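Local atomic coordinates of HMG box-containing protein 1 (Homo sapiens, PDB entry 3QVE), a protein that represses transcription by binding the promoters of target genes, helps regulate the cell cycle and the Wnt pathway, and carries the AXH domain modelled here. Residues F99-K102 and N103-W106; C131-P134 and G135-D138; E27-V31 and E32-R36; S112-V115 and V116-I120. All coordinates share one frame; numbering follows the deposited sequence. Where two conformers were deposited one is given.

Contact 1 (F99-K102 and N103-W106); sequences FYVK and NKGW. With EDO (1,2-ethanediol), chain O.
Y100 and W106 form an edge-to-face (T-shaped) aromatic pair: the tyrosine ring brings its CD1 edge down on the indole, CD1 lying 3.5 Å from CE2 of W106, with the two planes at 81°. Y100 has CG anti to its own nitrogen (chi1 -166°), which lays the ring across the neighbouring strand. Two CH-pi contacts flank this pair. CB of Y100 sits over the six-membered ring of W106, 4.0 Å from its centroid, and CA of G105 packs over one face of the Y100 ring.

The backbone bonds are those of a tight beta hairpin of the AXH domain, strands 98-101 and 105-108, carrying a classic beta bulge in which K104 and G105 both face V101. O of V101 accepts two bonds, from N of G105 at 2.7 Å, nearly straight and in the carbonyl plane, and from N of K104 at 3.0 Å, well above that plane. N of V101 returns a bond to O of G105.

At the turn, in the conformer given, NZ of K102 and ND2 of N103 share a water, and NZ also makes a salt bridge to D138. N of N103 donates to O1 of an ethanediol, 2.9 Å away, probably picked up from the crystallisation liquor.

Contact 2 (C131-P134 and G135-D138); sequences CLPP and GHPD. With EDO (1,2-ethanediol), chain O.
L132 reaches across the loop to H136 and D138, and its atoms are easily followed outward. CB comes first, 4.2 Å from CB of H136, so the two side chains start out as neighbours. CG lies anti to the leucine carbonyl carbon (chi1 -59°), and beyond it the methyls divide the work. CD2 stands almost exactly on the normal of the imidazole, 3.7 Å from the centroid of the H136 ring, a CH-pi contact over the middle of the face. CD1 passes beside that ring to D138, 3.4 Å from its carbonyl O and 3.8 Å from its CB.

The backbone beneath is a type II beta turn from P133 to H136, in the loop that follows strand 130-131 of the AXH domain. It is closed by N of H136 donating to O of P133 at 3.2 Å. G135 takes the third position with positive phi, where glycine is favoured.

The opposite face of the imidazole has CD of P137 over its rim, so the ring is sandwiched between leucine and proline. Its rotation is further fixed by a bond from N of D138 to ND1 of H136, 3.0 Å long and 20° out of the ring plane; this bond would leave ND1 as the unprotonated nitrogen. The carboxylate of D138 goes to K102, while the main-chain O of D138 takes a weak bond from O1 of the ethanediol. On the P134 side, the loop rests on W4 and T7.

Contact 3 (E27-V31 and E32-R36); sequences EWQDV and EDFAR
With chi1 at 170°, D30 swings its carboxylate under the first turn of helix 31-37, and F34, chi1 174°, brings the CD1 edge of its ring beside the amide of Q29. OD2 of D30 takes a bond from N of D33 at 3.1 Å, on the anti side of the carboxylate, and a weak, bent one from N of E32. D30 is thus the N-cap, set at the junction where strand 29-30 runs straight into the helix. The main chain continues the pattern: O of D30 accepts from N of F34 at 2.9 Å, and O of V31 accepts from N of A35.

The amide of Q29 stands perpendicular to the F34 ring, the planes 89° apart, with OE1 at the ring edge, in plane and 3.4 Å from CD1 of F34. F34 itself is buried, meeting W9 edge to face and also touching F20.

OD1 of D30 is bridged to OE2 of E32 by a water that donates to both. Three acids gather here, OD2 of D30 being 3.9 Å from OD1 of D33; their mutual repulsion is probably eased by the helix N-terminus, by that water, and by the salt bridge of E32 to K14.

Contact 4 (S112-V115 and V116-I120); sequences SLTV and VQHGI. With EDO (1,2-ethanediol), chain E.
T114 and H118 stand one turn apart on helix 111-118, the helix of the beta-alpha-beta unit that links strands 105-108 and 123-124, and their side chains cross at a slant. The methyl CG2 of T114, anti to the threonine nitrogen, lies 4.1 Å from CD2 of H118. That rotamer (chi1 -57°) turns OG1 the other way, to bonds with S108 and the carbonyl of D96. Both residues also pack on P98, which sets this side of the helix against strand 98-101. The imidazole of H118 has CB of Q117 over one face, near the rim, while its own CB rests 3.4 Å from O of T114.

CG2 of V115, anti to the carbonyl carbon, approaches O of I120 at 3.6 Å. CB and CG of Q117 lie alongside O of L113.

Along the axis run the ordinary helical bonds from V116 to S112, Q117 to L113 and H118 to T114, the last of them short at 2.7 Å. N of S112 donates to O1 of an ethanediol, probably from the crystallisation liquor, at 3.1 Å. G119 then leaves helical angles with positive phi, a conformation that favours glycine, and the chain turns off toward I120. The final turn closes as N of G119 donates to O of V115 at 2.8 Å, with a second, weak bond to O of T114.

Contacts 1 and 2 are neighbours: N of L132 probably bonds to O of Y100, a salt bridge joins the two loops, and one ethanediol touches both. Contact 1 also meets contact 4, where CG of W106 packs on CG2 of I120; strand 105-108 belongs to both hairpin and crossover. Contact 3 stands apart, its centre about 25 Å from those of contacts 1 and 4. Contacts 1, 3 and 4 are partly buried, though most of contact 4 faces solvent; contact 2 is a surface loop. An aromatic pair with CH-pi packing carries contact 1, a methyl over an imidazole carries contact 2, a carboxylate cap opens the helix of contact 3, and main-chain bonds close that of contact 4.

Contact 1 (F99-K102 and N103-W106)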
loop_
_atom_site.group_PDB
_atom_site.type_symbol
_atom_site.label_atom_id
_atom_site.label_comp_id
_atom_site.label_asym_id
_atom_site.label_seq_id
_atom_site.Cartn_x
_atom_site.Cartn_y
_atom_site.Cartn_z
ATOM N N PHE A 99 -2.450 -5.555 4.477
ATOM C CA PHE A 99 -3.286 -5.131 3.357
ATOM C C PHE A 99 -4.635 -5.787 3.549
ATOM O O PHE A 99 -4.689 -6.942 3.967
ATOM C CB PHE A 99 -2.680 -5.554 2.032
ATOM C CG PHE A 99 -1.373 -4.910 1.759
ATOM C CD1 PHE A 99 -1.320 -3.597 1.277
ATOM C CD2 PHE A 99 -0.187 -5.561 2.106
ATOM C CE1 PHE A 99 -0.116 -2.971 1.038
ATOM C CE2 PHE A 99 1.007 -4.941 1.892
ATOM C CZ PHE A 99 1.047 -3.632 1.351
ATOM N N TYR A 100 -5.694 -5.048 3.253
ATOM C CA TYR A 100 -7.035 -5.566 3.370
ATOM C C TYR A 100 -7.473 -5.929 1.975
ATOM O O TYR A 100 -7.761 -5.041 1.167
ATOM C CB TYR A 100 -7.977 -4.592 4.068
ATOM C CG TYR A 100 -9.263 -5.317 4.479
ATOM C CD1 TYR A 100 -9.354 -6.012 5.680
ATOM C CD2 TYR A 100 -10.346 -5.364 3.619
ATOM C CE1 TYR A 100 -10.536 -6.726 6.040
ATOM C CE2 TYR A 100 -11.511 -6.053 3.955
ATOM C CZ TYR A 100 -11.601 -6.726 5.157
ATOM O OH TYR A 100 -12.766 -7.377 5.453
ATOM N N VAL A 101 -7.475 -7.231 1.682
ATOM C CA VAL A 101 -7.650 -7.717 0.325
ATOM C C VAL A 101 -9.112 -8.014 0.077
ATOM O O VAL A 101 -9.724 -8.705 0.867
ATOM C CB VAL A 101 -6.789 -8.941 0.072
ATOM C CG1 VAL A 101 -7.075 -9.513 -1.314
ATOM C CG2 VAL A 101 -5.300 -8.541 0.272
ATOM N N LYS A 102 -9.653 -7.467 -1.010
ATOM C CA LYS A 102 -11.043 -7.710 -1.425
ATOM C C LYS A 102 -11.308 -9.203 -1.547
ATOM O O LYS A 102 -10.525 -9.912 -2.160
ATOM C CB LYS A 102 -11.315 -7.049 -2.771
ATOM C CG LYS A 102 -12.779 -6.811 -3.119
ATOM C CD LYS A 102 -12.892 -6.178 -4.500
ATOM C CE LYS A 102 -14.224 -5.455 -4.684
ATOM N NZ LYS A 102 -15.371 -6.346 -4.397
ATOM N N ASN A 103 -12.415 -9.667 -0.955
ATOM C CA ASN A 103 -12.792 -11.105 -0.938
ATOM C C ASN A 103 -11.840 -12.026 -0.187
ATOM O O ASN A 103 -11.908 -13.231 -0.342
ATOM C CB ASN A 103 -13.042 -11.668 -2.353
ATOM C CG ASN A 103 -13.964 -10.792 -3.146
ATOM O OD1 ASN A 103 -13.704 -10.513 -4.315
ATOM N ND2 ASN A 103 -15.020 -10.297 -2.502
ATOM N N LYS A 104 -10.965 -11.474 0.640
ATOM C CA LYS A 104 -10.022 -12.299 1.402
ATOM C C LYS A 104 -9.749 -11.740 2.810
ATOM O O LYS A 104 -9.659 -12.477 3.739
ATOM C CB LYS A 104 -8.734 -12.469 0.608
ATOM C CG LYS A 104 -7.639 -13.193 1.393
ATOM C CD LYS A 104 -6.607 -13.888 0.486
ATOM C CE LYS A 104 -5.450 -12.989 0.094
ATOM N NZ LYS A 104 -4.272 -13.727 -0.543
ATOM N N GLY A 105 -9.652 -10.431 2.989
ATOM C CA GLY A 105 -9.443 -9.883 4.321
ATOM C C GLY A 105 -7.976 -9.585 4.564
ATOM O O GLY A 105 -7.190 -9.427 3.621
ATOM N N TRP A 106 -7.613 -9.506 5.834
ATOM C CA TRP A 106 -6.297 -9.009 6.203
ATOM C C TRP A 106 -5.213 -9.976 5.691
ATOM O O TRP A 106 -5.276 -11.185 5.905
ATOM C CB TRP A 106 -6.196 -8.800 7.713
ATOM C CG TRP A 106 -6.884 -7.581 8.198
ATOM C CD1 TRP A 106 -7.972 -7.539 9.004
ATOM C CD2 TRP A 106 -6.558 -6.227 7.887
ATOM N NE1 TRP A 106 -8.335 -6.249 9.242
ATOM C CE2 TRP A 106 -7.486 -5.414 8.574
ATOM C CE3 TRP A 106 -5.561 -5.615 7.100
ATOM C CZ2 TRP A 106 -7.461 -4.018 8.508
ATOM C CZ3 TRP A 106 -5.507 -4.234 7.058
ATOM C CH2 TRP A 106 -6.481 -3.445 7.739
HETATM C C1 EDO O . -13.562 -8.142 2.091
HETATM O O1 EDO O . -13.983 -7.964 0.727
HETATM C C2 EDO O . -14.312 -9.254 2.811
HETATM O O2 EDO O . -13.407 -10.313 3.120
HETATM O O HOH W 1 -16.335 -7.877 -2.411
#

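Contact 2 (C131-P134 and G135-D138)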
loop_
_atom_site.group_PDB
_atom_site.type_symbol
_atom_site.label_atom_id
_atom_site.label_comp_id
_atom_site.label_asym_id
_atom_site.label_seq_id
_atom_site.Cartn_x
_atom_site.Cartn_y
_atom_site.Cartn_z
ATOM N N CYS A 131 -5.974 -4.614 -3.086
ATOM C CA CYS A 131 -5.767 -4.045 -1.775
ATOM C C CYS A 131 -6.654 -2.784 -1.641
ATOM O O CYS A 131 -6.498 -1.807 -2.385
ATOM C CB CYS A 131 -4.293 -3.728 -1.612
ATOM S SG CYS A 131 -3.291 -5.228 -1.693
ATOM N N LEU A 132 -7.554 -2.796 -0.657
ATOM C CA LEU A 132 -8.563 -1.765 -0.525
ATOM C C LEU A 132 -8.110 -0.671 0.439
ATOM O O LEU A 132 -7.402 -0.949 1.394
ATOM C CB LEU A 132 -9.874 -2.365 -0.013
ATOM C CG LEU A 132 -10.531 -3.454 -0.842
ATOM C CD1 LEU A 132 -11.856 -3.934 -0.139
ATOM C CD2 LEU A 132 -10.787 -2.946 -2.270
ATOM N N PRO A 133 -8.507 0.581 0.158
ATOM C CA PRO A 133 -8.327 1.674 1.072
ATOM C C PRO A 133 -9.366 1.677 2.183
ATOM O O PRO A 133 -10.436 1.153 1.991
ATOM C CB PRO A 133 -8.535 2.890 0.176
ATOM C CG PRO A 133 -9.517 2.471 -0.835
ATOM C CD PRO A 133 -9.183 1.011 -1.089
ATOM N N PRO A 134 -9.063 2.292 3.329
ATOM C CA PRO A 134 -10.047 2.386 4.398
ATOM C C PRO A 134 -11.289 3.106 3.897
ATOM O O PRO A 134 -11.176 3.974 3.042
ATOM C CB PRO A 134 -9.339 3.211 5.483
ATOM C CG PRO A 134 -8.034 3.675 4.920
ATOM C CD PRO A 134 -7.755 2.860 3.697
ATOM N N GLY A 135 -12.466 2.703 4.370
ATOM C CA GLY A 135 -13.721 3.314 3.875
ATOM C C GLY A 135 -14.181 2.894 2.468
ATOM O O GLY A 135 -15.114 3.475 1.915
ATOM N N HIS A 136 -13.515 1.916 1.854
ATOM C CA HIS A 136 -14.036 1.327 0.644
ATOM C C HIS A 136 -15.297 0.546 1.086
ATOM O O HIS A 136 -15.311 -0.036 2.156
ATOM C CB HIS A 136 -13.019 0.364 0.051
ATOM C CG HIS A 136 -13.408 -0.192 -1.269
ATOM N ND1 HIS A 136 -14.198 -1.318 -1.403
ATOM C CD2 HIS A 136 -13.122 0.221 -2.524
ATOM C CE1 HIS A 136 -14.400 -1.550 -2.690
ATOM N NE2 HIS A 136 -13.731 -0.651 -3.394
ATOM N N PRO A 137 -16.330 0.475 0.256
ATOM C CA PRO A 137 -17.512 -0.277 0.729
ATOM C C PRO A 137 -17.259 -1.751 1.105
ATOM O O PRO A 137 -17.958 -2.283 1.933
ATOM C CB PRO A 137 -18.487 -0.202 -0.454
ATOM C CG PRO A 137 -17.947 0.782 -1.401
ATOM C CD PRO A 137 -16.505 1.037 -1.090
ATOM N N ASP A 138 -16.230 -2.392 0.553
ATOM C CA ASP A 138 -15.964 -3.779 0.848
ATOM C C ASP A 138 -14.852 -3.945 1.862
ATOM O O ASP A 138 -14.307 -5.064 1.981
ATOM C CB ASP A 138 -15.578 -4.496 -0.449
ATOM C CG ASP A 138 -16.657 -4.367 -1.518
ATOM O OD1 ASP A 138 -17.806 -4.568 -1.157
ATOM O OD2 ASP A 138 -16.364 -4.090 -2.691
HETATM C C1 EDO O . -13.562 -8.142 2.091
HETATM O O1 EDO O . -13.983 -7.964 0.727
HETATM C C2 EDO O . -14.312 -9.254 2.811
HETATM O O2 EDO O . -13.407 -10.313 3.120
#

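Contact 3 (E27-V31 and E32-R36)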
loop_
_atom_site.group_PDB
_atom_site.type_symbol
_atom_site.label_atom_id
_atom_site.label_comp_id
_atom_site.label_asym_id
_atom_site.label_seq_id
_atom_site.Cartn_x
_atom_site.Cartn_y
_atom_site.Cartn_z
ATOM N N GLU A 27 8.966 11.110 -8.829
ATOM C CA GLU A 27 10.066 10.817 -7.930
ATOM C C GLU A 27 9.502 10.097 -6.711
ATOM O O GLU A 27 8.310 10.144 -6.445
ATOM C CB GLU A 27 10.777 12.112 -7.497
ATOM C CG GLU A 27 11.475 12.875 -8.634
ATOM C CD GLU A 27 12.994 12.719 -8.633
ATOM O OE1 GLU A 27 13.652 13.030 -7.607
ATOM O OE2 GLU A 27 13.530 12.296 -9.673
ATOM N N TRP A 28 10.390 9.441 -5.980
ATOM C CA TRP A 28 10.063 8.792 -4.714
ATOM C C TRP A 28 9.731 9.876 -3.710
ATOM O O TRP A 28 10.435 10.863 -3.678
ATOM C CB TRP A 28 11.281 8.038 -4.227
ATOM C CG TRP A 28 11.376 6.735 -4.913
ATOM C CD1 TRP A 28 12.186 6.420 -5.962
ATOM C CD2 TRP A 28 10.596 5.570 -4.634
ATOM N NE1 TRP A 28 11.963 5.126 -6.354
ATOM C CE2 TRP A 28 11.007 4.572 -5.542
ATOM C CE3 TRP A 28 9.596 5.268 -3.695
ATOM C CZ2 TRP A 28 10.455 3.290 -5.547
ATOM C CZ3 TRP A 28 9.047 3.981 -3.693
ATOM C CH2 TRP A 28 9.477 3.012 -4.607
ATOM N N GLN A 29 8.660 9.707 -2.935
ATOM C CA GLN A 29 8.329 10.613 -1.862
ATOM C C GLN A 29 7.799 9.860 -0.643
ATOM O O GLN A 29 7.078 8.866 -0.766
ATOM C CB GLN A 29 7.292 11.688 -2.292
ATOM C CG GLN A 29 6.296 11.238 -3.287
ATOM C CD GLN A 29 5.424 12.347 -3.905
ATOM O OE1 GLN A 29 5.158 13.392 -3.268
ATOM N NE2 GLN A 29 4.942 12.096 -5.156
ATOM N N ASP A 30 8.163 10.355 0.536
ATOM C CA ASP A 30 7.615 9.800 1.745
ATOM C C ASP A 30 6.111 10.038 1.759
ATOM O O ASP A 30 5.639 11.106 1.372
ATOM C CB ASP A 30 8.286 10.445 2.927
ATOM C CG ASP A 30 7.622 10.107 4.214
ATOM O OD1 ASP A 30 7.923 9.019 4.741
ATOM O OD2 ASP A 30 6.788 10.938 4.658
ATOM N N VAL A 31 5.378 9.049 2.253
ATOM C CA VAL A 31 3.933 9.111 2.294
ATOM C C VAL A 31 3.399 10.299 3.109
ATOM O O VAL A 31 2.384 10.914 2.710
ATOM C CB VAL A 31 3.337 7.786 2.745
ATOM C CG1 VAL A 31 3.592 7.535 4.255
ATOM C CG2 VAL A 31 1.858 7.701 2.392
ATOM N N GLU A 32 4.055 10.647 4.209
ATOM C CA GLU A 32 3.592 11.778 4.982
ATOM C C GLU A 32 3.858 13.112 4.252
ATOM O O GLU A 32 3.034 14.045 4.311
ATOM C CB GLU A 32 4.232 11.822 6.347
ATOM C CG GLU A 32 3.688 10.821 7.363
ATOM C CD GLU A 32 4.525 10.861 8.616
ATOM O OE1 GLU A 32 4.264 11.761 9.442
ATOM O OE2 GLU A 32 5.456 10.026 8.757
ATOM N N ASP A 33 5.005 13.203 3.584
ATOM C CA ASP A 33 5.343 14.415 2.796
ATOM C C ASP A 33 4.317 14.540 1.659
ATOM O O ASP A 33 3.762 15.604 1.419
ATOM C CB ASP A 33 6.767 14.313 2.254
ATOM C CG ASP A 33 7.843 14.473 3.339
ATOM O OD1 ASP A 33 7.493 14.721 4.509
ATOM O OD2 ASP A 33 9.048 14.354 3.019
ATOM N N PHE A 34 4.006 13.426 1.010
ATOM C CA PHE A 34 2.986 13.395 -0.037
ATOM C C PHE A 34 1.613 13.815 0.468
ATOM O O PHE A 34 0.959 14.658 -0.135
ATOM C CB PHE A 34 2.917 11.993 -0.666
ATOM C CG PHE A 34 1.796 11.828 -1.657
ATOM C CD1 PHE A 34 1.926 12.302 -2.943
ATOM C CD2 PHE A 34 0.602 11.231 -1.285
ATOM C CE1 PHE A 34 0.890 12.151 -3.882
ATOM C CE2 PHE A 34 -0.435 11.079 -2.191
ATOM C CZ PHE A 34 -0.286 11.536 -3.498
ATOM N N ALA A 35 1.178 13.244 1.588
ATOM C CA ALA A 35 -0.162 13.488 2.096
ATOM C C ALA A 35 -0.274 14.967 2.517
ATOM O O ALA A 35 -1.339 15.567 2.381
ATOM C CB ALA A 35 -0.479 12.557 3.277
ATOM N N ARG A 36 0.800 15.537 3.054
ATOM C CA ARG A 36 0.785 16.955 3.425
ATOM C C ARG A 36 0.701 17.821 2.160
ATOM O O ARG A 36 -0.073 18.758 2.142
ATOM C CB ARG A 36 1.980 17.385 4.277
ATOM C CG ARG A 36 2.185 18.936 4.354
HETATM O O HOH W 2 5.958 8.394 6.741
#

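Contact 4 (S112-V115 and V116-I120)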
loop_
_atom_site.group_PDB
_atom_site.type_symbol
_atom_site.label_atom_id
_atom_site.label_comp_id
_atom_site.label_asym_id
_atom_site.label_seq_id
_atom_site.Cartn_x
_atom_site.Cartn_y
_atom_site.Cartn_z
ATOM N N SER A 112 3.434 -13.258 10.496
ATOM C CA SER A 112 3.908 -13.244 11.884
ATOM C C SER A 112 4.477 -11.913 12.279
ATOM O O SER A 112 4.272 -11.483 13.413
ATOM C CB SER A 112 4.917 -14.362 12.126
ATOM O OG SER A 112 4.225 -15.581 11.940
ATOM N N LEU A 113 5.187 -11.250 11.369
ATOM C CA LEU A 113 5.696 -9.912 11.683
ATOM C C LEU A 113 4.558 -8.930 11.821
ATOM O O LEU A 113 4.587 -8.059 12.675
ATOM C CB LEU A 113 6.667 -9.445 10.613
ATOM C CG LEU A 113 7.977 -10.230 10.471
ATOM C CD1 LEU A 113 8.852 -9.553 9.383
ATOM C CD2 LEU A 113 8.733 -10.337 11.833
ATOM N N THR A 114 3.517 -9.083 11.017
ATOM C CA THR A 114 2.299 -8.229 11.174
ATOM C C THR A 114 1.560 -8.431 12.494
ATOM O O THR A 114 1.040 -7.443 13.108
ATOM C CB THR A 114 1.316 -8.402 9.965
ATOM O OG1 THR A 114 2.019 -8.085 8.763
ATOM C CG2 THR A 114 0.095 -7.503 10.083
ATOM N N VAL A 115 1.498 -9.679 12.950
ATOM C CA VAL A 115 0.928 -9.970 14.294
ATOM C C VAL A 115 1.661 -9.208 15.375
ATOM O O VAL A 115 1.051 -8.550 16.205
ATOM C CB VAL A 115 0.952 -11.473 14.620
ATOM C CG1 VAL A 115 0.672 -11.728 16.106
ATOM C CG2 VAL A 115 -0.057 -12.249 13.687
ATOM N N VAL A 116 2.979 -9.261 15.353
ATOM C CA VAL A 116 3.750 -8.586 16.385
ATOM C C VAL A 116 3.580 -7.082 16.335
ATOM O O VAL A 116 3.432 -6.464 17.375
ATOM C CB VAL A 116 5.266 -8.930 16.315
ATOM C CG1 VAL A 116 6.139 -7.953 17.197
ATOM C CG2 VAL A 116 5.441 -10.325 16.791
ATOM N N GLN A 117 3.649 -6.499 15.143
ATOM C CA GLN A 117 3.623 -5.057 15.016
ATOM C C GLN A 117 2.226 -4.458 15.121
ATOM O O GLN A 117 2.108 -3.384 15.662
ATOM C CB GLN A 117 4.232 -4.600 13.685
ATOM C CG GLN A 117 5.734 -4.824 13.579
ATOM C CD GLN A 117 6.489 -4.037 14.647
ATOM O OE1 GLN A 117 6.277 -2.826 14.810
ATOM N NE2 GLN A 117 7.346 -4.732 15.396
ATOM N N HIS A 118 1.203 -5.133 14.591
ATOM C CA HIS A 118 -0.157 -4.590 14.527
ATOM C C HIS A 118 -1.196 -5.420 15.248
ATOM O O HIS A 118 -2.307 -4.989 15.342
ATOM C CB HIS A 118 -0.570 -4.459 13.062
ATOM C CG HIS A 118 0.332 -3.536 12.306
ATOM N ND1 HIS A 118 0.357 -2.172 12.544
ATOM C CD2 HIS A 118 1.307 -3.784 11.401
ATOM C CE1 HIS A 118 1.312 -1.631 11.801
ATOM N NE2 HIS A 118 1.889 -2.583 11.092
ATOM N N GLY A 119 -0.884 -6.630 15.694
ATOM C CA GLY A 119 -1.906 -7.458 16.365
ATOM C C GLY A 119 -2.933 -8.100 15.422
ATOM O O GLY A 119 -3.920 -8.674 15.860
ATOM N N ILE A 120 -2.697 -8.053 14.119
ATOM C CA ILE A 120 -3.700 -8.476 13.161
ATOM C C ILE A 120 -3.273 -9.828 12.569
ATOM O O ILE A 120 -2.201 -9.916 11.957
ATOM C CB ILE A 120 -3.809 -7.460 11.972
ATOM C CG1 ILE A 120 -4.251 -6.077 12.475
ATOM C CG2 ILE A 120 -4.753 -7.991 10.899
ATOM C CD1 ILE A 120 -4.132 -4.983 11.425
HETATM C C1 EDO E . 5.833 -15.100 8.064
HETATM O O1 EDO E . 5.997 -13.908 8.881
HETATM C C2 EDO E . 5.025 -16.203 8.763
HETATM O O2 EDO E . 4.046 -16.836 7.920
#